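Local coordinates for protein O-phospho-L-seryl-tRNA:Cys-tRNA synthase (Methanocaldococcus jannaschii DSM 2661, PDB 5X6B) that probably converts phosphoserine attached to tRNA(Cys) into cysteine on the tRNA, using a covalently bound pyridoxal phosphate cofactor, at residues B[54-59]-B[399-404]; B[234-239]-B[393-398]; B[315-320]-B[344-349]. All blocks are in the same frame, centred on the assembly; numbering follows the deposited sequence.

Contact 1: B[54-59]-B[399-404]; sequences EFINLN and WEQVEY
I56 packs against Q401 and Y404, where a short strand meets the start of the C-terminal helix 399-415. Strand 56-57 pairs in parallel with strand 379-380, and I56 makes backbone hydrogen bonds to G378 and G380. The contact is apolar, and no hydrogen bond crosses between 54-59 and 399-404. The I56 side chain carries it. The CA-CB bond points toward the helix, then the chain branches. The CG2 branch turns to L397, just ahead of the helix. The CG1 branch lies anti to the carbonyl carbon (chi1 -62°) and continues straight on, with CD1 anti to CA (chi2 177°). The CD1 methyl therefore reaches the helix surface. It lies 4.0 Å from CB of Q401 and 4.2 Å from CD2 of Y404. It comes to the Y404 ring obliquely.

Q401 and Y404 are one helical turn apart, so one methyl can touch both. CB of Q401 is its nearest atom, with CG close behind. Its amide runs on to polar partners. OE1 accepts a hydrogen bond from the backbone N of E398, the N-cap residue of the helix. NE2 bonds to the backbone of a chain of another protein in the assembly. That other chain also packs on I56 and Y404, so the contact borders a protein-protein interface. The Y404 hydroxyl is tied to the backbone O of R377, which holds the far end of the ring.

Where the strand ends, N57 opens an Asx turn. Its OD1 accepts a hydrogen bond from N of N59 at 2.9 Å. The bond is fairly straight at the hydrogen, and the donor is tilted 34° from the carbonyl plane. N59 is the N-cap of helix 60-63, and its OD1 accepts from the backbone N of I61.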
loop_
_atom_site.group_PDB
_atom_site.type_symbol
_atom_site.label_atom_id
_atom_site.label_comp_id
_atom_site.label_asym_id
_atom_site.label_seq_id
_atom_site.Cartn_x
_atom_site.Cartn_y
_atom_site.Cartn_z
ATOM N N GLU B 54 -5.752 -11.731 -16.740
ATOM C CA GLU B 54 -5.946 -12.613 -17.878
ATOM C C GLU B 54 -4.892 -13.716 -17.912
ATOM O O GLU B 54 -4.909 -14.580 -18.787
ATOM C CB GLU B 54 -5.909 -11.806 -19.174
ATOM C CG GLU B 54 -6.809 -10.588 -19.149
ATOM C CD GLU B 54 -7.553 -10.393 -20.450
ATOM O OE1 GLU B 54 -7.171 -11.028 -21.456
ATOM O OE2 GLU B 54 -8.526 -9.609 -20.464
ATOM N N PHE B 55 -3.971 -13.683 -16.958
ATOM C CA PHE B 55 -2.865 -14.628 -16.952
ATOM C C PHE B 55 -2.589 -15.194 -15.571
ATOM O O PHE B 55 -2.846 -14.544 -14.555
ATOM C CB PHE B 55 -1.591 -13.968 -17.482
ATOM C CG PHE B 55 -1.634 -13.642 -18.944
ATOM C CD1 PHE B 55 -1.331 -14.604 -19.890
ATOM C CD2 PHE B 55 -1.962 -12.371 -19.374
ATOM C CE1 PHE B 55 -1.365 -14.310 -21.241
ATOM C CE2 PHE B 55 -1.997 -12.070 -20.722
ATOM C CZ PHE B 55 -1.696 -13.040 -21.657
ATOM N N ILE B 56 -2.074 -16.416 -15.546
ATOM C CA ILE B 56 -1.426 -16.938 -14.357
ATOM C C ILE B 56 0.032 -16.500 -14.410
ATOM O O ILE B 56 0.731 -16.747 -15.400
ATOM C CB ILE B 56 -1.511 -18.473 -14.264
ATOM C CG1 ILE B 56 -2.967 -18.928 -14.172
ATOM C CG2 ILE B 56 -0.727 -18.977 -13.065
ATOM C CD1 ILE B 56 -3.126 -20.428 -14.154
ATOM N N ASN B 57 0.480 -15.825 -13.358
ATOM C CA ASN B 57 1.860 -15.379 -13.277
ATOM C C ASN B 57 2.701 -16.392 -12.514
ATOM O O ASN B 57 2.440 -16.666 -11.341
ATOM C CB ASN B 57 1.945 -14.005 -12.605
ATOM C CG ASN B 57 3.285 -13.333 -12.823
ATOM O OD1 ASN B 57 4.280 -13.990 -13.125
ATOM N ND2 ASN B 57 3.318 -12.016 -12.667
ATOM N N LEU B 58 3.712 -16.939 -13.182
ATOM C CA LEU B 58 4.564 -17.960 -12.580
ATOM C C LEU B 58 5.862 -17.395 -12.006
ATOM O O LEU B 58 6.697 -18.150 -11.506
ATOM C CB LEU B 58 4.891 -19.045 -13.606
ATOM C CG LEU B 58 3.714 -19.903 -14.074
ATOM C CD1 LEU B 58 4.183 -20.965 -15.056
ATOM C CD2 LEU B 58 3.000 -20.536 -12.884
ATOM N N ASN B 59 6.033 -16.077 -12.079
ATOM C CA ASN B 59 7.243 -15.432 -11.569
ATOM C C ASN B 59 7.359 -15.560 -10.050
ATOM O O ASN B 59 6.501 -15.076 -9.312
ATOM C CB ASN B 59 7.264 -13.960 -11.979
ATOM C CG ASN B 59 8.637 -13.337 -11.851
ATOM O OD1 ASN B 59 9.413 -13.683 -10.958
ATOM N ND2 ASN B 59 8.947 -12.411 -12.749
ATOM N N TRP B 399 -5.293 -25.342 -6.599
ATOM C CA TRP B 399 -4.876 -26.635 -7.142
ATOM C C TRP B 399 -5.330 -26.845 -8.584
ATOM O O TRP B 399 -4.622 -27.471 -9.379
ATOM C CB TRP B 399 -5.387 -27.777 -6.264
ATOM C CG TRP B 399 -4.370 -28.208 -5.249
ATOM C CD1 TRP B 399 -4.375 -27.941 -3.907
ATOM C CD2 TRP B 399 -3.184 -28.965 -5.503
ATOM N NE1 TRP B 399 -3.275 -28.503 -3.312
ATOM C CE2 TRP B 399 -2.523 -29.138 -4.271
ATOM C CE3 TRP B 399 -2.619 -29.530 -6.654
ATOM C CZ2 TRP B 399 -1.320 -29.839 -4.153
ATOM C CZ3 TRP B 399 -1.420 -30.228 -6.539
ATOM C CH2 TRP B 399 -0.787 -30.375 -5.297
ATOM N N GLU B 400 -6.500 -26.312 -8.925
ATOM C CA GLU B 400 -6.977 -26.374 -10.300
ATOM C C GLU B 400 -6.032 -25.607 -11.218
ATOM O O GLU B 400 -5.727 -26.048 -12.325
ATOM C CB GLU B 400 -8.392 -25.817 -10.405
ATOM C CG GLU B 400 -9.011 -25.943 -11.793
ATOM C CD GLU B 400 -10.488 -25.584 -11.809
ATOM O OE1 GLU B 400 -11.090 -25.455 -10.719
ATOM O OE2 GLU B 400 -11.045 -25.425 -12.915
ATOM N N GLN B 401 -5.557 -24.461 -10.743
ATOM C CA GLN B 401 -4.616 -23.663 -11.513
ATOM C C GLN B 401 -3.284 -24.392 -11.652
ATOM O O GLN B 401 -2.640 -24.334 -12.699
ATOM C CB GLN B 401 -4.423 -22.295 -10.862
ATOM C CG GLN B 401 -5.660 -21.429 -10.939
ATOM C CD GLN B 401 -5.531 -20.156 -10.142
ATOM O OE1 GLN B 401 -5.116 -20.174 -8.983
ATOM N NE2 GLN B 401 -5.885 -19.036 -10.760
ATOM N N VAL B 402 -2.885 -25.092 -10.595
ATOM C CA VAL B 402 -1.669 -25.891 -10.634
ATOM C C VAL B 402 -1.755 -26.975 -11.716
ATOM O O VAL B 402 -0.835 -27.122 -12.525
ATOM C CB VAL B 402 -1.384 -26.540 -9.264
ATOM C CG1 VAL B 402 -0.142 -27.416 -9.334
ATOM C CG2 VAL B 402 -1.229 -25.468 -8.188
ATOM N N GLU B 403 -2.861 -27.721 -11.741
ATOM C CA GLU B 403 -3.058 -28.743 -12.773
ATOM C C GLU B 403 -3.057 -28.123 -14.163
ATOM O O GLU B 403 -2.467 -28.671 -15.097
ATOM C CB GLU B 403 -4.369 -29.504 -12.584
ATOM C CG GLU B 403 -4.550 -30.269 -11.292
ATOM C CD GLU B 403 -5.833 -31.086 -11.324
ATOM O OE1 GLU B 403 -6.137 -31.654 -12.398
ATOM O OE2 GLU B 403 -6.559 -31.127 -10.302
ATOM N N TYR B 404 -3.739 -26.990 -14.298
ATOM C CA TYR B 404 -3.821 -26.297 -15.577
ATOM C C TYR B 404 -2.432 -25.994 -16.127
ATOM O O TYR B 404 -2.128 -26.313 -17.280
ATOM C CB TYR B 404 -4.616 -25.002 -15.440
ATOM C CG TYR B 404 -4.757 -24.253 -16.743
ATOM C CD1 TYR B 404 -5.805 -24.526 -17.609
ATOM C CD2 TYR B 404 -3.831 -23.286 -17.118
ATOM C CE1 TYR B 404 -5.937 -23.857 -18.805
ATOM C CE2 TYR B 404 -3.951 -22.612 -18.315
ATOM C CZ TYR B 404 -5.009 -22.900 -19.155
ATOM O OH TYR B 404 -5.143 -22.233 -20.351
#

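Contact 2: B[234-239]-B[393-398]; sequences VGRMPV and SVYGLE
A buried cation-pi contact between R236 and Y395 joins two loops. Segment 234-239 lies between strands 226-229 and 248-252 of the large seven-stranded sheet, which has the strand order of the fold type I pyridoxal phosphate enzymes. Segment 393-398 leads from the small antiparallel sheet into helix 399-415. CZ of R236 sits 5.0 Å from the centroid of the Y395 ring, 17° off the ring normal and so over its face. NH2 is the nearest guanidinium atom, 4.4 Å from CG of Y395. The ring reaches across because its CG is anti to the backbone N (chi1 -178°). Its OH ends 4.1 Å from CA of R236.

OG of S393 accepts from N of Y395 at 3.3 Å, an ST turn. The same OG is hydrogen-bonded to OD1 of D347. A type II turn follows, V394 to L397.

The guanidinium is held on every nitrogen. NE bonds OG of S256, NH1 bonds the backbone O of P60 and of the cofactor-bearing residue at position 255, and NH2 forms a salt bridge with D347. These bonds fix the rotation of the group. The buried positive charge is probably balanced by D347 and eased by the aromatic face.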
loop_
_atom_site.group_PDB
_atom_site.type_symbol
_atom_site.label_atom_id
_atom_site.label_comp_id
_atom_site.label_asym_id
_atom_site.label_seq_id
_atom_site.Cartn_x
_atom_site.Cartn_y
_atom_site.Cartn_z
ATOM N N VAL B 234 10.212 -15.280 5.327
ATOM C CA VAL B 234 9.242 -14.674 6.235
ATOM C C VAL B 234 7.958 -14.360 5.484
ATOM O O VAL B 234 7.963 -13.612 4.505
ATOM C CB VAL B 234 9.788 -13.397 6.903
ATOM C CG1 VAL B 234 8.660 -12.574 7.480
ATOM C CG2 VAL B 234 10.765 -13.764 8.003
ATOM N N GLY B 235 6.862 -14.957 5.940
ATOM C CA GLY B 235 5.581 -14.801 5.280
ATOM C C GLY B 235 5.189 -16.004 4.440
ATOM O O GLY B 235 4.062 -16.075 3.958
ATOM N N ARG B 236 6.120 -16.940 4.254
ATOM C CA ARG B 236 5.821 -18.211 3.588
ATOM C C ARG B 236 5.893 -19.362 4.581
ATOM O O ARG B 236 4.945 -20.136 4.728
ATOM C CB ARG B 236 6.786 -18.478 2.433
ATOM C CG ARG B 236 6.764 -17.421 1.369
ATOM C CD ARG B 236 7.456 -17.840 0.079
ATOM N NE ARG B 236 7.451 -16.709 -0.846
ATOM C CZ ARG B 236 7.559 -16.807 -2.165
ATOM N NH1 ARG B 236 7.540 -15.717 -2.918
ATOM N NH2 ARG B 236 7.669 -17.993 -2.731
ATOM N N MET B 237 7.039 -19.472 5.244
ATOM C CA MET B 237 7.252 -20.484 6.269
ATOM C C MET B 237 7.502 -19.789 7.600
ATOM O O MET B 237 7.890 -18.625 7.626
ATOM C CB MET B 237 8.428 -21.390 5.898
ATOM C CG MET B 237 9.776 -20.704 5.981
ATOM S SD MET B 237 11.122 -21.749 5.391
ATOM C CE MET B 237 10.898 -21.676 3.617
ATOM N N PRO B 238 7.258 -20.491 8.715
ATOM C CA PRO B 238 7.545 -19.901 10.028
ATOM C C PRO B 238 9.043 -19.697 10.253
ATOM O O PRO B 238 9.853 -20.484 9.765
ATOM C CB PRO B 238 6.972 -20.929 11.010
ATOM C CG PRO B 238 6.868 -22.196 10.235
ATOM C CD PRO B 238 6.584 -21.794 8.828
ATOM N N VAL B 239 9.402 -18.637 10.972
ATOM C CA VAL B 239 10.803 -18.313 11.223
ATOM C C VAL B 239 11.015 -17.839 12.656
ATOM O O VAL B 239 10.389 -16.878 13.096
ATOM C CB VAL B 239 11.321 -17.225 10.261
ATOM C CG1 VAL B 239 12.695 -16.741 10.700
ATOM C CG2 VAL B 239 11.375 -17.746 8.830
ATOM N N SER B 393 7.133 -20.603 -9.942
ATOM C CA SER B 393 6.557 -20.938 -8.657
ATOM C C SER B 393 5.048 -20.993 -8.833
ATOM O O SER B 393 4.477 -20.203 -9.588
ATOM C CB SER B 393 6.960 -19.917 -7.593
ATOM O OG SER B 393 6.436 -20.257 -6.319
ATOM N N VAL B 394 4.407 -21.947 -8.171
ATOM C CA VAL B 394 2.954 -22.042 -8.218
ATOM C C VAL B 394 2.416 -21.723 -6.837
ATOM O O VAL B 394 1.265 -22.022 -6.520
ATOM C CB VAL B 394 2.464 -23.436 -8.678
ATOM C CG1 VAL B 394 3.004 -23.754 -10.069
ATOM C CG2 VAL B 394 2.858 -24.523 -7.669
ATOM N N TYR B 395 3.263 -21.108 -6.019
ATOM C CA TYR B 395 2.852 -20.684 -4.690
ATOM C C TYR B 395 1.591 -19.836 -4.753
ATOM O O TYR B 395 1.470 -18.940 -5.590
ATOM C CB TYR B 395 3.961 -19.896 -3.994
ATOM C CG TYR B 395 3.579 -19.477 -2.594
ATOM C CD1 TYR B 395 3.845 -20.300 -1.510
ATOM C CD2 TYR B 395 2.927 -18.271 -2.356
ATOM C CE1 TYR B 395 3.479 -19.933 -0.231
ATOM C CE2 TYR B 395 2.557 -17.897 -1.079
ATOM C CZ TYR B 395 2.837 -18.733 -0.024
ATOM O OH TYR B 395 2.482 -18.369 1.251
ATOM N N GLY B 396 0.650 -20.127 -3.861
ATOM C CA GLY B 396 -0.557 -19.332 -3.760
ATOM C C GLY B 396 -1.611 -19.652 -4.802
ATOM O O GLY B 396 -2.743 -19.177 -4.703
ATOM N N LEU B 397 -1.253 -20.451 -5.804
ATOM C CA LEU B 397 -2.225 -20.871 -6.809
ATOM C C LEU B 397 -3.220 -21.893 -6.256
ATOM O O LEU B 397 -2.884 -22.693 -5.379
ATOM C CB LEU B 397 -1.523 -21.462 -8.026
ATOM C CG LEU B 397 -0.811 -20.486 -8.953
ATOM C CD1 LEU B 397 -0.163 -21.237 -10.111
ATOM C CD2 LEU B 397 -1.786 -19.447 -9.464
ATOM N N GLU B 398 -4.445 -21.854 -6.770
ATOM C CA GLU B 398 -5.414 -22.909 -6.502
ATOM C C GLU B 398 -4.921 -24.195 -7.163
ATOM O O GLU B 398 -4.206 -24.143 -8.170
ATOM C CB GLU B 398 -6.804 -22.531 -7.025
ATOM C CG GLU B 398 -7.366 -21.221 -6.479
ATOM C CD GLU B 398 -7.782 -21.314 -5.022
ATOM O OE1 GLU B 398 -8.373 -22.343 -4.637
ATOM O OE2 GLU B 398 -7.527 -20.355 -4.262
#

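Contact 3: B[315-320]-B[344-349]; sequences KKWDEE and KEHDLI
W317 presents the edge of its indole to three consecutive residues, E345, H346 and D347. Two oxygens meet this edge in the ring plane. The backbone O of E345 is 3.5 Å from CZ2, and OD2 of D347 is 3.3 Å from CH2. These are carbon-oxygen contacts, and no hydrogen bond joins the two segments. The D347 carboxylate stands nearly upright to the indole, with the planes 77° apart. Its CG lies between the backbone N and the carbonyl carbon (chi1 55°), which brings OD2 to the indole edge and also over one face of the H346 ring.

The W317 and H346 rings make an oblique pair. CH2 of W317 is 4.0 Å from CD2 of H346, and the planes meet at 53°.

Segment 315-320 runs into helix 317-331, while 344-349 is a loop that ends in strand 349-352, the middle strand of the small antiparallel sheet.

Polar bonds shape the loop. NZ of K344 donates to the backbone O of L348 at 2.8 Å, closing the loop on itself. N of L348 donates to ND1 of H346 at 3.0 Å, tilted from the ring plane, while NE2 of H346 bonds the backbone O of Y232.

Charge is met outside the two segments. OD1 of D347 is held by R236 and S393. The E345 chain bends at chi2, and its OE2 forms a salt bridge with NH2 of R325.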
loop_
_atom_site.group_PDB
_atom_site.type_symbol
_atom_site.label_atom_id
_atom_site.label_comp_id
_atom_site.label_asym_id
_atom_site.label_seq_id
_atom_site.Cartn_x
_atom_site.Cartn_y
_atom_site.Cartn_z
ATOM N N LYS B 315 1.183 -21.302 8.479
ATOM C CA LYS B 315 0.755 -22.529 9.146
ATOM C C LYS B 315 0.393 -23.600 8.120
ATOM O O LYS B 315 0.234 -24.769 8.463
ATOM C CB LYS B 315 -0.438 -22.264 10.068
ATOM C CG LYS B 315 -0.130 -21.363 11.257
ATOM C CD LYS B 315 -1.374 -21.109 12.109
ATOM C CE LYS B 315 -1.057 -20.203 13.294
ATOM N NZ LYS B 315 -2.271 -19.834 14.074
ATOM N N LYS B 316 0.265 -23.192 6.862
ATOM C CA LYS B 316 -0.132 -24.097 5.791
ATOM C C LYS B 316 0.941 -24.179 4.724
ATOM O O LYS B 316 0.662 -24.484 3.563
ATOM C CB LYS B 316 -1.455 -23.650 5.172
ATOM C CG LYS B 316 -2.612 -23.664 6.146
ATOM C CD LYS B 316 -3.885 -23.201 5.473
ATOM C CE LYS B 316 -5.078 -23.317 6.403
ATOM N NZ LYS B 316 -6.306 -22.752 5.775
ATOM N N TRP B 317 2.174 -23.912 5.136
ATOM C CA TRP B 317 3.320 -23.924 4.240
ATOM C C TRP B 317 3.522 -25.288 3.579
ATOM O O TRP B 317 4.026 -25.377 2.451
ATOM C CB TRP B 317 4.571 -23.503 5.016
ATOM C CG TRP B 317 5.868 -23.698 4.296
ATOM C CD1 TRP B 317 6.907 -24.492 4.687
ATOM C CD2 TRP B 317 6.273 -23.086 3.069
ATOM N NE1 TRP B 317 7.934 -24.411 3.780
ATOM C CE2 TRP B 317 7.572 -23.554 2.776
ATOM C CE3 TRP B 317 5.667 -22.185 2.187
ATOM C CZ2 TRP B 317 8.273 -23.157 1.640
ATOM C CZ3 TRP B 317 6.366 -21.790 1.058
ATOM C CH2 TRP B 317 7.655 -22.276 0.795
ATOM N N ASP B 318 3.119 -26.351 4.271
ATOM C CA ASP B 318 3.289 -27.698 3.732
ATOM C C ASP B 318 2.404 -27.929 2.508
ATOM O O ASP B 318 2.782 -28.659 1.591
ATOM C CB ASP B 318 3.002 -28.749 4.805
ATOM C CG ASP B 318 4.129 -28.868 5.824
ATOM O OD1 ASP B 318 5.287 -28.524 5.493
ATOM O OD2 ASP B 318 3.856 -29.304 6.962
ATOM N N GLU B 319 1.238 -27.293 2.485
ATOM C CA GLU B 319 0.327 -27.433 1.355
ATOM C C GLU B 319 0.911 -26.819 0.083
ATOM O O GLU B 319 0.702 -27.334 -1.017
ATOM C CB GLU B 319 -1.024 -26.804 1.686
ATOM C CG GLU B 319 -1.685 -27.438 2.905
ATOM C CD GLU B 319 -2.958 -26.732 3.334
ATOM O OE1 GLU B 319 -3.319 -25.711 2.708
ATOM O OE2 GLU B 319 -3.588 -27.188 4.314
ATOM N N GLU B 320 1.656 -25.728 0.233
ATOM C CA GLU B 320 2.284 -25.079 -0.915
ATOM C C GLU B 320 3.483 -25.895 -1.400
ATOM O O GLU B 320 3.774 -25.933 -2.599
ATOM C CB GLU B 320 2.713 -23.653 -0.562
ATOM C CG GLU B 320 1.618 -22.809 0.073
ATOM C CD GLU B 320 0.472 -22.506 -0.881
ATOM O OE1 GLU B 320 0.727 -22.292 -2.090
ATOM O OE2 GLU B 320 -0.689 -22.484 -0.416
ATOM N N LYS B 344 12.225 -30.292 -2.872
ATOM C CA LYS B 344 12.014 -28.872 -2.618
ATOM C C LYS B 344 11.487 -28.614 -1.214
ATOM O O LYS B 344 10.508 -29.221 -0.787
ATOM C CB LYS B 344 11.045 -28.280 -3.642
ATOM C CG LYS B 344 11.597 -28.169 -5.054
ATOM C CD LYS B 344 12.881 -27.353 -5.103
ATOM C CE LYS B 344 12.693 -25.938 -4.577
ATOM N NZ LYS B 344 13.938 -25.128 -4.750
ATOM N N GLU B 345 12.160 -27.722 -0.495
ATOM C CA GLU B 345 11.652 -27.228 0.778
ATOM C C GLU B 345 11.299 -25.753 0.605
ATOM O O GLU B 345 11.212 -24.997 1.571
ATOM C CB GLU B 345 12.672 -27.429 1.902
ATOM C CG GLU B 345 12.392 -28.640 2.793
ATOM C CD GLU B 345 11.043 -28.574 3.493
ATOM O OE1 GLU B 345 10.656 -27.478 3.956
ATOM O OE2 GLU B 345 10.367 -29.623 3.574
ATOM N N HIS B 346 11.098 -25.365 -0.652
ATOM C CA HIS B 346 10.645 -24.026 -1.007
ATOM C C HIS B 346 9.898 -24.110 -2.334
ATOM O O HIS B 346 10.032 -25.090 -3.062
ATOM C CB HIS B 346 11.824 -23.058 -1.104
ATOM C CG HIS B 346 11.426 -21.618 -1.234
ATOM N ND1 HIS B 346 11.330 -20.981 -2.455
ATOM C CD2 HIS B 346 11.125 -20.689 -0.299
ATOM C CE1 HIS B 346 10.983 -19.721 -2.263
ATOM N NE2 HIS B 346 10.853 -19.514 -0.965
ATOM N N ASP B 347 9.123 -23.079 -2.652
ATOM C CA ASP B 347 8.262 -23.097 -3.836
ATOM C C ASP B 347 8.958 -22.616 -5.112
ATOM O O ASP B 347 8.446 -22.814 -6.215
ATOM C CB ASP B 347 7.024 -22.248 -3.567
ATOM C CG ASP B 347 7.377 -20.840 -3.136
ATOM O OD1 ASP B 347 7.854 -20.059 -3.984
ATOM O OD2 ASP B 347 7.239 -20.525 -1.931
ATOM N N LEU B 348 10.119 -21.985 -4.971
ATOM C CA LEU B 348 10.847 -21.511 -6.140
ATOM C C LEU B 348 11.526 -22.692 -6.822
ATOM O O LEU B 348 12.420 -23.314 -6.254
ATOM C CB LEU B 348 11.876 -20.445 -5.748
ATOM C CG LEU B 348 12.456 -19.517 -6.828
ATOM C CD1 LEU B 348 13.228 -18.383 -6.172
ATOM C CD2 LEU B 348 13.345 -20.234 -7.838
ATOM N N ILE B 349 11.116 -22.987 -8.049
ATOM C CA ILE B 349 11.697 -24.102 -8.781
ATOM C C ILE B 349 12.543 -23.636 -9.958
ATOM O O ILE B 349 12.109 -22.802 -10.754
ATOM C CB ILE B 349 10.610 -25.053 -9.318
ATOM C CG1 ILE B 349 9.622 -25.434 -8.217
ATOM C CG2 ILE B 349 11.238 -26.297 -9.918
ATOM C CD1 ILE B 349 8.431 -26.218 -8.737
#

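How the contacts relate
From the N terminus, segment 54-59 comes first, and its partner 399-404 comes last, so contact 1 closes the widest loop. Contact 2 starts at 234-239 and closes at 393-398, wholly within that loop. Contact 3, between 315-320 and 344-349, closes a short loop inside contact 2. The three nest and none cross. Contact 1 joins an N-terminal strand to the C-terminal helix, contact 2 links the large sheet region to the small sheet, and contact 3 stays close to the small sheet. Contacts 2 and 3 have centres about 6 Å apart and meet at D347 and where R236 packs on W317. Contact 1 joins contact 2 through the backbone of L58 and S393.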